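Side-chain contacts in glutathione S-transferase (Pseudomonas protegens, PDB 4IKH), which binds two molecules of glutathione and probably catalyses glutathione transfer to other substrates: residues A[192-195]-A[196-200]; A[126-129]-A[130-134]; A[223-226]-A[227-230]. One frame throughout, in Å; residues are numbered along the deposited sequence.

The three contacts are each a few residues of continuous chain, and they differ mainly in where those residues lie. Contact 2 is the buried one, in the second half of helix 111-140 and facing glutathione and the second subunit; its chemistry is a CH-pi pairing and glycine backbone. Contact 1 ends helix 183-196, half buried, and sets an amide over an aromatic ring. Contact 3, on the short helix 224-229, is also partly exposed and has an apolar pair, while its arginines reach out to glutamates of helix 31-43. Contacts 1 and 2 meet where L195, I192 and Y199 pack on F132, while R193 touches L230 of contact 3. Contacts 2 and 3 do not touch.

Contact 1: A[192-195]-A[196-200]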
ATOM      1  N   ILE A 192      11.129   9.538  -3.832  1.00 36.70           N
ATOM      2  CA  ILE A 192      12.582   9.630  -3.742  1.00 35.39           C
ATOM      3  C   ILE A 192      12.993  11.076  -3.943  1.00 31.45           C
ATOM      4  O   ILE A 192      13.820  11.605  -3.194  1.00 32.70           O
ATOM      5  CB  ILE A 192      13.266   8.690  -4.737  1.00 36.69           C
ATOM      6  CG1 ILE A 192      12.846   7.249  -4.423  1.00 34.71           C
ATOM      7  CG2 ILE A 192      14.782   8.819  -4.641  1.00 31.09           C
ATOM      8  CD1 ILE A 192      13.059   6.308  -5.562  1.00 35.69           C
ATOM      9  N   ARG A 193      12.374  11.732  -4.919  1.00 31.20           N
ATOM     10  CA  ARG A 193      12.574  13.166  -5.132  1.00 38.82           C
ATOM     11  C   ARG A 193      12.272  13.983  -3.875  1.00 40.18           C
ATOM     12  O   ARG A 193      13.015  14.882  -3.502  1.00 36.40           O
ATOM     13  CB  ARG A 193      11.674  13.644  -6.273  1.00 42.05           C
ATOM     14  CG  ARG A 193      11.695  15.149  -6.504  1.00 42.74           C
ATOM     15  CD  ARG A 193      10.844  15.515  -7.709  1.00 42.15           C
ATOM     16  NE  ARG A 193      10.846  16.952  -7.966  1.00 46.21           N
ATOM     17  CZ  ARG A 193       9.978  17.805  -7.433  1.00 51.29           C
ATOM     18  NH1 ARG A 193       9.041  17.374  -6.605  1.00 49.50           N
ATOM     19  NH2 ARG A 193      10.048  19.092  -7.727  1.00 52.70           N
ATOM     20  N   ASN A 194      11.171  13.664  -3.211  1.00 36.25           N
ATOM     21  CA  ASN A 194      10.760  14.460  -2.072  1.00 37.63           C
ATOM     22  C   ASN A 194      11.690  14.231  -0.878  1.00 34.68           C
ATOM     23  O   ASN A 194      12.009  15.165  -0.149  1.00 39.34           O
ATOM     24  CB  ASN A 194       9.303  14.140  -1.720  1.00 39.87           C
ATOM     25  CG  ASN A 194       8.782  14.969  -0.558  1.00 44.74           C
ATOM     26  OD1 ASN A 194       8.452  16.148  -0.711  1.00 47.47           O
ATOM     27  ND2 ASN A 194       8.687  14.347   0.609  1.00 39.99           N
ATOM     28  N   LEU A 195      12.134  12.991  -0.691  1.00 29.52           N
ATOM     29  CA  LEU A 195      13.038  12.662   0.412  1.00 35.24           C
ATOM     30  C   LEU A 195      14.306  13.515   0.370  1.00 41.43           C
ATOM     31  O   LEU A 195      14.754  14.050   1.396  1.00 38.67           O
ATOM     32  CB  LEU A 195      13.419  11.179   0.356  1.00 32.50           C
ATOM     33  CG  LEU A 195      14.289  10.643   1.499  1.00 35.44           C
ATOM     34  CD1 LEU A 195      13.486  10.626   2.801  1.00 29.15           C
ATOM     35  CD2 LEU A 195      14.821   9.249   1.188  1.00 34.90           C
ATOM     36  N   ILE A 196      14.877  13.650  -0.826  1.00 46.75           N
ATOM     37  CA  ILE A 196      16.156  14.348  -0.982  1.00 48.85           C
ATOM     38  C   ILE A 196      16.012  15.837  -1.310  1.00 46.32           C
ATOM     39  O   ILE A 196      16.981  16.593  -1.214  1.00 51.93           O
ATOM     40  CB  ILE A 196      17.064  13.659  -2.033  1.00 48.39           C
ATOM     41  CG1 ILE A 196      16.495  13.798  -3.442  1.00 45.42           C
ATOM     42  CG2 ILE A 196      17.256  12.182  -1.696  1.00 53.36           C
ATOM     43  CD1 ILE A 196      17.288  12.993  -4.474  1.00 50.33           C
ATOM     44  N   GLY A 197      14.814  16.254  -1.705  1.00 44.47           N
ATOM     45  CA  GLY A 197      14.540  17.665  -1.902  1.00 46.15           C
ATOM     46  C   GLY A 197      13.892  18.279  -0.667  1.00 52.36           C
ATOM     47  O   GLY A 197      14.585  18.729   0.251  1.00 49.28           O
ATOM     48  N   PHE A 198      12.560  18.279  -0.633  1.00 51.15           N
ATOM     49  CA  PHE A 198      11.805  18.961   0.424  1.00 50.51           C
ATOM     50  C   PHE A 198      12.181  18.515   1.843  1.00 48.35           C
ATOM     51  O   PHE A 198      12.279  19.338   2.761  1.00 48.43           O
ATOM     52  CB  PHE A 198      10.300  18.766   0.192  1.00 53.18           C
ATOM     53  CG  PHE A 198       9.425  19.605   1.087  1.00 55.60           C
ATOM     54  CD1 PHE A 198       9.604  20.980   1.169  1.00 57.09           C
ATOM     55  CD2 PHE A 198       8.399  19.022   1.820  1.00 59.25           C
ATOM     56  CE1 PHE A 198       8.795  21.757   1.980  1.00 55.69           C
ATOM     57  CE2 PHE A 198       7.579  19.795   2.638  1.00 58.09           C
ATOM     58  CZ  PHE A 198       7.781  21.165   2.715  1.00 58.83           C
ATOM     59  N   TYR A 199      12.381  17.212   2.016  1.00 46.96           N
ATOM     60  CA  TYR A 199      12.706  16.642   3.320  1.00 42.06           C
ATOM     61  C   TYR A 199      14.172  16.845   3.713  1.00 43.72           C
ATOM     62  O   TYR A 199      14.540  16.630   4.874  1.00 38.15           O
ATOM     63  CB  TYR A 199      12.368  15.154   3.345  1.00 38.30           C
ATOM     64  CG  TYR A 199      10.895  14.849   3.486  1.00 39.69           C
ATOM     65  CD1 TYR A 199       9.958  15.871   3.595  1.00 42.26           C
ATOM     66  CD2 TYR A 199      10.441  13.535   3.535  1.00 37.24           C
ATOM     67  CE1 TYR A 199       8.615  15.593   3.734  1.00 42.18           C
ATOM     68  CE2 TYR A 199       9.094  13.248   3.677  1.00 40.26           C
ATOM     69  CZ  TYR A 199       8.186  14.280   3.778  1.00 42.45           C
ATOM     70  OH  TYR A 199       6.837  13.999   3.925  1.00 37.83           O
ATOM     71  N   GLU A 200      15.003  17.241   2.748  1.00 51.51           N
ATOM     72  CA  GLU A 200      16.417  17.534   3.002  1.00 52.60           C
ATOM     73  C   GLU A 200      17.194  16.365   3.622  1.00 47.16           C
ATOM     74  O   GLU A 200      18.132  16.574   4.395  1.00 50.35           O
ATOM     75  CB  GLU A 200      16.554  18.788   3.880  1.00 62.35           C
ATOM     76  CG  GLU A 200      15.978  20.059   3.257  1.00 69.17           C
ATOM     77  CD  GLU A 200      16.071  21.267   4.178  1.00 73.68           C
ATOM     78  OE1 GLU A 200      15.895  21.108   5.407  1.00 68.93           O
ATOM     79  OE2 GLU A 200      16.324  22.380   3.672  1.00 79.89           O
TER
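N194 and Y199, five residues apart where helix 183-196 gives way to loop, meet through both backbone and side chain. Three backbone bonds record the change of path. A weak I196 N to I192 O bond continues the helical pattern, followed by G197 N to R193 O at 2.9 Å. The next bond is wider: Y199 N reaches N194 O at 3.0 Å, almost straight at 170°. G197 is the first residue to leave helical geometry, and it begins a type I turn through E200, closed by E200 N on G197 O.

The amide-aromatic pairing is more distinctive. The N194 side chain extends away from its own N (chi1 -178°), which carries the carboxamide past the end of the helix. ND2 then lies over the centre of the Y199 ring, 3.2 Å from its CZ, with the amide plane 71° from the ring plane. On the other branch of the same amide, OD1 merely packs against F198 CB (3.3 Å), the two side chains running alongside each other. One amide thus bears on two successive residues of the turn.

An apolar contact completes the set: L195 CD1 touches Y199 CD2 at 4.3 Å. Outside the segments, L195 packs on V135 of helix 111-140, and N139 of that helix bonds to Y199 O.

This is a helix C-terminus running into a type I turn within the helical C-terminal domain of a glutathione transferase, and the turn brings Y199 into one of the glutathione pockets.

Contact 2: A[126-129]-A[130-134]. With GSH (glutathione), chain D.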
ATOM      1  N   GLY A 126       3.250   0.463   0.698  1.00 27.35           N
ATOM      2  CA  GLY A 126       3.382  -0.003   2.071  1.00 20.73           C
ATOM      3  C   GLY A 126       4.751   0.205   2.674  1.00 31.76           C
ATOM      4  O   GLY A 126       4.949  -0.018   3.861  1.00 27.94           O
ATOM      5  N   GLY A 127       5.712   0.640   1.869  1.00 30.34           N
ATOM      6  CA  GLY A 127       7.064   0.765   2.383  1.00 25.69           C
ATOM      7  C   GLY A 127       7.640   2.136   2.154  1.00 26.20           C
ATOM      8  O   GLY A 127       7.845   2.890   3.104  1.00 24.63           O
ATOM      9  N   ILE A 128       7.903   2.460   0.891  1.00 29.98           N
ATOM     10  CA  ILE A 128       8.533   3.732   0.540  1.00 30.49           C
ATOM     11  C   ILE A 128       7.747   4.933   1.076  1.00 30.54           C
ATOM     12  O   ILE A 128       8.279   5.761   1.821  1.00 30.69           O
ATOM     13  CB  ILE A 128       8.650   3.897  -0.986  1.00 27.24           C
ATOM     14  CG1 ILE A 128       9.537   2.804  -1.602  1.00 34.41           C
ATOM     15  CG2 ILE A 128       9.165   5.296  -1.331  1.00 30.25           C
ATOM     16  CD1 ILE A 128      11.007   2.951  -1.323  1.00 38.39           C
ATOM     17  N   GLY A 129       6.484   5.036   0.673  1.00 26.89           N
ATOM     18  CA  GLY A 129       5.674   6.167   1.089  1.00 30.27           C
ATOM     19  C   GLY A 129       5.634   6.346   2.593  1.00 25.98           C
ATOM     20  O   GLY A 129       6.024   7.398   3.100  1.00 26.76           O
ATOM     21  N   PRO A 130       5.155   5.326   3.324  1.00 28.50           N
ATOM     22  CA  PRO A 130       4.971   5.511   4.773  1.00 32.69           C
ATOM     23  C   PRO A 130       6.279   5.741   5.519  1.00 30.72           C
ATOM     24  O   PRO A 130       6.318   6.532   6.476  1.00 36.49           O
ATOM     25  CB  PRO A 130       4.357   4.180   5.227  1.00 27.84           C
ATOM     26  CG  PRO A 130       3.640   3.665   4.020  1.00 25.24           C
ATOM     27  CD  PRO A 130       4.574   4.059   2.855  1.00 23.21           C
HETATM   28  N   MSE A 131       7.336   5.048   5.114  1.00 29.23           N
HETATM   29  CA  MSE A 131       8.601   5.180   5.823  1.00 28.88           C
HETATM   30  C   MSE A 131       9.333   6.487   5.512  1.00 29.41           C
HETATM   31  O   MSE A 131       9.880   7.107   6.422  1.00 36.16           O
HETATM   32  CB  MSE A 131       9.490   3.954   5.610  1.00 31.59           C
HETATM   33  CG  MSE A 131       8.854   2.652   6.114  1.00 37.79           C
HETATM   34 SE   MSE A 131       8.594   2.610   8.059  1.00 43.56          SE
HETATM   35  CE  MSE A 131       6.665   2.990   8.137  1.00 28.87           C
ATOM     36  N   PHE A 132       9.343   6.922   4.250  1.00 36.35           N
ATOM     37  CA  PHE A 132       9.948   8.217   3.928  1.00 29.75           C
ATOM     38  C   PHE A 132       9.153   9.318   4.641  1.00 25.99           C
ATOM     39  O   PHE A 132       9.708  10.316   5.078  1.00 31.69           O
ATOM     40  CB  PHE A 132       9.966   8.492   2.409  1.00 29.93           C
ATOM     41  CG  PHE A 132      10.965   7.657   1.621  1.00 31.96           C
ATOM     42  CD1 PHE A 132      11.646   6.595   2.206  1.00 30.55           C
ATOM     43  CD2 PHE A 132      11.221   7.953   0.282  1.00 35.30           C
ATOM     44  CE1 PHE A 132      12.542   5.830   1.474  1.00 29.39           C
ATOM     45  CE2 PHE A 132      12.130   7.192  -0.459  1.00 35.79           C
ATOM     46  CZ  PHE A 132      12.789   6.134   0.141  1.00 35.61           C
ATOM     47  N   GLY A 133       7.842   9.130   4.749  1.00 29.58           N
ATOM     48  CA  GLY A 133       6.992  10.070   5.463  1.00 27.52           C
ATOM     49  C   GLY A 133       7.419  10.241   6.910  1.00 32.32           C
ATOM     50  O   GLY A 133       7.380  11.352   7.451  1.00 36.58           O
ATOM     51  N   GLN A 134       7.839   9.148   7.544  1.00 29.44           N
ATOM     52  CA  GLN A 134       8.321   9.236   8.916  1.00 31.26           C
ATOM     53  C   GLN A 134       9.665   9.982   8.985  1.00 34.66           C
ATOM     54  O   GLN A 134       9.933  10.702   9.956  1.00 35.63           O
ATOM     55  CB  GLN A 134       8.439   7.850   9.548  1.00 29.70           C
ATOM     56  CG  GLN A 134       7.119   7.064   9.589  1.00 29.62           C
ATOM     57  CD  GLN A 134       5.907   7.965   9.735  1.00 29.69           C
ATOM     58  OE1 GLN A 134       5.131   8.127   8.792  1.00 30.87           O
ATOM     59  NE2 GLN A 134       5.749   8.571  10.910  1.00 25.37           N
TER
HETATM   60  N1  GSH D 303       0.200  15.435   9.525  1.00 91.92           N
HETATM   61  CA1 GSH D 303       0.192  14.032   9.337  1.00 88.17           C
HETATM   62  C1  GSH D 303       1.432  13.419   9.908  1.00 89.55           C
HETATM   63  O11 GSH D 303       2.116  14.046  10.773  1.00 87.79           O
HETATM   64  O12 GSH D 303       1.803  12.267   9.527  1.00 90.41           O
HETATM   65  CB1 GSH D 303       0.122  13.750   7.874  1.00 81.59           C
HETATM   66  CG1 GSH D 303       1.306  14.375   7.126  1.00 74.32           C
HETATM   67  CD1 GSH D 303       1.368  13.638   5.806  1.00 64.75           C
HETATM   68  OE1 GSH D 303       0.321  13.289   5.297  1.00 62.21           O
HETATM   69  N2  GSH D 303       2.647  13.318   5.160  1.00 57.28           N
HETATM   70  CA2 GSH D 303       2.650  12.599   3.917  1.00 51.62           C
HETATM   71  C2  GSH D 303       2.960  11.130   4.179  1.00 49.37           C
HETATM   72  O2  GSH D 303       3.780  10.815   5.058  1.00 51.43           O
HETATM   73  CB2 GSH D 303       3.683  13.164   2.994  1.00 54.26           C
HETATM   74  SG2 GSH D 303       3.288  14.829   2.540  1.00 62.48           S
HETATM   75  N3  GSH D 303       2.322  10.055   3.424  1.00 52.62           N
HETATM   76  CA3 GSH D 303       2.679   8.670   3.737  1.00 51.97           C
HETATM   77  C3  GSH D 303       2.384   7.727   2.604  1.00 41.82           C
HETATM   78  O31 GSH D 303       2.281   8.134   1.423  1.00 41.06           O
HETATM   79  O32 GSH D 303       2.238   6.504   2.823  1.00 45.97           O
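I128 and F132, one helical turn apart, lie side by side and point the same way. I128 has CG1 beside its backbone N (chi1 -62°), which turns the CG2 methyl onto one face of the F132 ring. CG2 stands 3.9 Å from the centroid of the F132 ring, close to the ring normal but displaced toward the rim, in a CH-pi contact. The CD1 end of I128 bends round to F132 CZ at 3.9 Å, so both ends of the branched side chain follow the ring. F132 places CG on the side of its own N (chi1 -72°), where CG lies 3.3 Å from I128 O.

In M131, a selenomethionine, chi1 (-61°) sets CG beside the backbone N and within 3.2 Å of G127 O, the carbonyl that also accepts M131 N. Beyond CG the chain is bent at both chi2 and chi3, which gives its far end a folded shape.

Three ordinary helical bonds, from M131, F132 and G133 to G127, I128 and G129, carry the helix past P130. Proline has no N-H to give the preceding turn, and the helix kinks there after a pi-type turn at 126-128. Glutathione lies against this part of the helix. Its O32 is 3.4 Å from P130 CG, and its O2 approaches G133 CA, where there is no side chain, to 3.3 Å. Separately, R154 of the second subunit hydrogen-bonds this ligand.

Among its neighbours, this stretch of helix 111-140 lies against two helices: F132 meets W191 of helix 183-196 and A159 of helix 150-170, and M131 reaches L162 of the latter. On the dimer side, P130 packs on G126 of the second subunit.

Contact 3: A[223-226]-A[227-230]; sequences RPAV and IRGL
R228 folding back over P224 and A225, and L230 lying beside V226, make this a local contact between residues three or four apart, along the short helix 224-229 and the residue that follows it, near the C-terminal end of the modelled chain. R223 occupies the N-cap position. Four successive backbone bonds hold the segment, from I227 N to R223 O (2.9 Å) through to L230 N on V226 O (3.0 Å), the last less straight at 140°.

The arginine runs back along the helix. Its CG passes 3.2 Å from P224 O, and a bend at chi3 (-67°) lays the guanidinium over the backbone, with A225 CA beneath its centre and R228 CZ 3.8 Å from that atom. NH2 reaches A225 CB at 3.9 Å. The charged end finds its partner elsewhere: NE forms a salt bridge with E41 of helix 31-43. R223 does likewise with E42, and its guanidinium also makes a cation-pi contact with Y181.

The apolar pair is simpler. V226 extends CG1 away from its own N (chi1 177°), and L230 CD1 meets it at 3.9 Å, the two running side by side. V226 also packs on I38 of helix 31-43, while L230 CG touches V226 O.

The chemistry thus implies a helix docked on the thioredoxin-like N-terminal domain by aliphatic packing through V226, by a hydrogen bond between G229 O and S37 OG, and by two arginines whose charges are answered by adjacent glutamates, probably steadying both guanidinium groups against the surface of helix 31-43.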
ATOM      1  N   ARG A 223      11.345  13.737 -18.006  1.00 55.25           N
ATOM      2  CA  ARG A 223      10.153  13.530 -18.824  1.00 59.84           C
ATOM      3  C   ARG A 223       9.267  14.764 -18.684  1.00 66.10           C
ATOM      4  O   ARG A 223       8.921  15.160 -17.569  1.00 62.73           O
ATOM      5  CB  ARG A 223       9.375  12.291 -18.363  1.00 56.19           C
ATOM      6  CG  ARG A 223      10.159  10.985 -18.414  1.00 56.50           C
ATOM      7  CD  ARG A 223       9.311   9.808 -17.945  1.00 51.81           C
ATOM      8  NE  ARG A 223       8.118   9.624 -18.765  1.00 51.94           N
ATOM      9  CZ  ARG A 223       8.072   8.862 -19.855  1.00 53.60           C
ATOM     10  NH1 ARG A 223       9.157   8.217 -20.263  1.00 57.77           N
ATOM     11  NH2 ARG A 223       6.944   8.747 -20.542  1.00 49.74           N
ATOM     12  N   PRO A 224       8.905  15.387 -19.815  1.00 71.96           N
ATOM     13  CA  PRO A 224       8.078  16.602 -19.811  1.00 72.65           C
ATOM     14  C   PRO A 224       6.761  16.450 -19.038  1.00 64.54           C
ATOM     15  O   PRO A 224       6.420  17.339 -18.258  1.00 65.54           O
ATOM     16  CB  PRO A 224       7.814  16.842 -21.302  1.00 73.19           C
ATOM     17  CG  PRO A 224       9.002  16.256 -21.979  1.00 70.57           C
ATOM     18  CD  PRO A 224       9.368  15.039 -21.170  1.00 70.22           C
ATOM     19  N   ALA A 225       6.044  15.349 -19.252  1.00 61.32           N
ATOM     20  CA  ALA A 225       4.803  15.069 -18.517  1.00 55.53           C
ATOM     21  C   ALA A 225       5.034  15.131 -17.011  1.00 54.70           C
ATOM     22  O   ALA A 225       4.268  15.760 -16.270  1.00 57.99           O
ATOM     23  CB  ALA A 225       4.249  13.707 -18.915  1.00 45.46           C
ATOM     24  N   VAL A 226       6.100  14.473 -16.570  1.00 52.56           N
ATOM     25  CA  VAL A 226       6.527  14.526 -15.178  1.00 51.25           C
ATOM     26  C   VAL A 226       6.792  15.964 -14.729  1.00 55.66           C
ATOM     27  O   VAL A 226       6.337  16.389 -13.663  1.00 53.22           O
ATOM     28  CB  VAL A 226       7.782  13.665 -14.960  1.00 47.90           C
ATOM     29  CG1 VAL A 226       8.279  13.786 -13.529  1.00 48.64           C
ATOM     30  CG2 VAL A 226       7.479  12.205 -15.299  1.00 42.38           C
ATOM     31  N   ILE A 227       7.516  16.717 -15.550  1.00 56.24           N
ATOM     32  CA  ILE A 227       7.829  18.108 -15.231  1.00 58.00           C
ATOM     33  C   ILE A 227       6.572  18.951 -14.992  1.00 56.58           C
ATOM     34  O   ILE A 227       6.509  19.733 -14.037  1.00 59.02           O
ATOM     35  CB  ILE A 227       8.734  18.744 -16.314  1.00 59.24           C
ATOM     36  CG1 ILE A 227      10.170  18.247 -16.135  1.00 55.37           C
ATOM     37  CG2 ILE A 227       8.683  20.257 -16.240  1.00 62.38           C
ATOM     38  CD1 ILE A 227      11.105  18.617 -17.265  1.00 61.97           C
ATOM     39  N   ARG A 228       5.567  18.772 -15.845  1.00 53.95           N
ATOM     40  CA  ARG A 228       4.281  19.440 -15.663  1.00 56.90           C
ATOM     41  C   ARG A 228       3.593  18.971 -14.381  1.00 57.55           C
ATOM     42  O   ARG A 228       3.198  19.785 -13.544  1.00 63.94           O
ATOM     43  CB  ARG A 228       3.373  19.180 -16.867  1.00 56.65           C
ATOM     44  CG  ARG A 228       4.021  19.527 -18.207  1.00 64.12           C
ATOM     45  CD  ARG A 228       2.994  19.616 -19.326  1.00 67.44           C
ATOM     46  NE  ARG A 228       2.383  18.325 -19.630  1.00 63.33           N
ATOM     47  CZ  ARG A 228       2.767  17.541 -20.630  1.00 64.68           C
ATOM     48  NH1 ARG A 228       3.761  17.915 -21.432  1.00 69.68           N
ATOM     49  NH2 ARG A 228       2.155  16.383 -20.836  1.00 62.81           N
ATOM     50  N   GLY A 229       3.466  17.656 -14.230  1.00 52.93           N
ATOM     51  CA  GLY A 229       2.733  17.071 -13.114  1.00 51.62           C
ATOM     52  C   GLY A 229       3.267  17.422 -11.733  1.00 53.59           C
ATOM     53  O   GLY A 229       2.508  17.448 -10.756  1.00 54.10           O
ATOM     54  N   LEU A 230       4.566  17.693 -11.646  1.00 52.87           N
ATOM     55  CA  LEU A 230       5.204  17.983 -10.363  1.00 54.27           C
ATOM     56  C   LEU A 230       4.717  19.298  -9.753  1.00 56.32           C
ATOM     57  O   LEU A 230       4.764  19.476  -8.530  1.00 53.93           O
ATOM     58  CB  LEU A 230       6.727  17.995 -10.514  1.00 58.11           C
ATOM     59  CG  LEU A 230       7.419  16.640 -10.653  1.00 57.79           C
ATOM     60  CD1 LEU A 230       8.837  16.804 -11.168  1.00 58.30           C
ATOM     61  CD2 LEU A 230       7.427  15.927  -9.315  1.00 57.37           C
TER